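PDB 3B4U: dihydrodipicolinate synthase from Agrobacterium tumefaciens, which probably catalyses the condensation of pyruvate with aspartate semialdehyde in the lysine pathway. Local coordinates for residues B[60-63]-B[64-68]. Sequence-based numbering, arbitrary orientation.
Sequences AILS and SFIAA
Ile61 and Phe65, one helical turn apart, lie side by side and point the same way. The CG2 methyl of Ile61 rests against the CD1-CE1 side of the phenyl ring, 3.8 Å from Phe65 CD1 and nearly as close to CE1. With CG1 beside the backbone N (chi1 -69°), the CG2 methyl is left anti to that N, facing the following turn. Phe65 CD1 also comes within 3.3 Å of Ile61 O, which sits at the ring edge near its plane and accepts the Phe65 N-H at 2.9 Å. One residue further on, Leu62 and Ile66 touch more loosely at an angle, Leu62 CD1 to Ile66 CD1 4.1 Å. These residues belong to helix 57-67, which links parallel strands 40-43 and 75-79 as the crossover of a beta-alpha-beta unit in the TIM barrel. Phe65 is buried against Ile27 and Ala30 of helix 23-35 and Ile75 of strand 75-79, while Ile61 packs on Val21 and Phe44. Ser64 OG folds back beside its own N and lies 3.0 Å from Ala60 O, a likely but not certain hydrogen bond; the same carbonyl takes the Ser64 N-H at 2.9 Å.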
# COMPACT_ATOMS: atom_id res chain seq x y z
N ALA B 60 10.57 16.55 5.26
CA ALA B 60 11.40 17.10 6.32
C ALA B 60 12.74 16.36 6.40
O ALA B 60 13.78 16.97 6.55
CB ALA B 60 10.66 17.04 7.65
N ILE B 61 12.71 15.03 6.30
CA ILE B 61 13.91 14.24 6.39
C ILE B 61 14.85 14.53 5.23
O ILE B 61 16.05 14.76 5.43
CB ILE B 61 13.55 12.75 6.49
CG1 ILE B 61 12.88 12.45 7.84
CG2 ILE B 61 14.80 11.88 6.32
CD1 ILE B 61 12.11 11.13 7.86
N LEU B 62 14.32 14.53 4.01
CA LEU B 62 15.18 14.80 2.85
C LEU B 62 15.81 16.18 2.95
O LEU B 62 17.01 16.36 2.69
CB LEU B 62 14.39 14.62 1.55
CG LEU B 62 15.21 14.81 0.27
CD1 LEU B 62 16.37 13.84 0.19
CD2 LEU B 62 14.29 14.70 -0.93
N SER B 63 15.00 17.18 3.30
CA SER B 63 15.51 18.53 3.45
C SER B 63 16.61 18.58 4.51
O SER B 63 17.63 19.25 4.34
CB SER B 63 14.35 19.45 3.82
OG SER B 63 14.79 20.78 3.99
N SER B 64 16.41 17.91 5.64
CA SER B 64 17.42 17.88 6.69
C SER B 64 18.70 17.18 6.26
O SER B 64 19.80 17.64 6.60
CB SER B 64 16.87 17.22 7.94
OG SER B 64 15.82 17.98 8.52
N PHE B 65 18.58 16.09 5.50
CA PHE B 65 19.79 15.42 4.99
C PHE B 65 20.60 16.37 4.13
O PHE B 65 21.84 16.43 4.24
CB PHE B 65 19.39 14.21 4.13
CG PHE B 65 19.44 12.89 4.86
CD1 PHE B 65 18.53 12.58 5.85
CD2 PHE B 65 20.43 11.94 4.54
CE1 PHE B 65 18.64 11.36 6.53
CE2 PHE B 65 20.53 10.76 5.23
CZ PHE B 65 19.64 10.46 6.23
N ILE B 66 19.91 17.10 3.26
CA ILE B 66 20.59 18.01 2.34
C ILE B 66 21.20 19.19 3.10
O ILE B 66 22.35 19.57 2.84
CB ILE B 66 19.64 18.40 1.20
CG1 ILE B 66 19.37 17.14 0.36
CG2 ILE B 66 20.26 19.51 0.35
CD1 ILE B 66 18.30 17.29 -0.72
N ALA B 67 20.49 19.73 4.07
CA ALA B 67 21.04 20.82 4.89
C ALA B 67 22.24 20.37 5.70
O ALA B 67 23.16 21.16 5.94
CB ALA B 67 19.97 21.40 5.80
N ALA B 68 22.28 19.09 6.08
CA ALA B 68 23.39 18.50 6.83
C ALA B 68 24.59 18.19 5.92
O ALA B 68 25.59 17.66 6.38
CB ALA B 68 22.93 17.25 7.56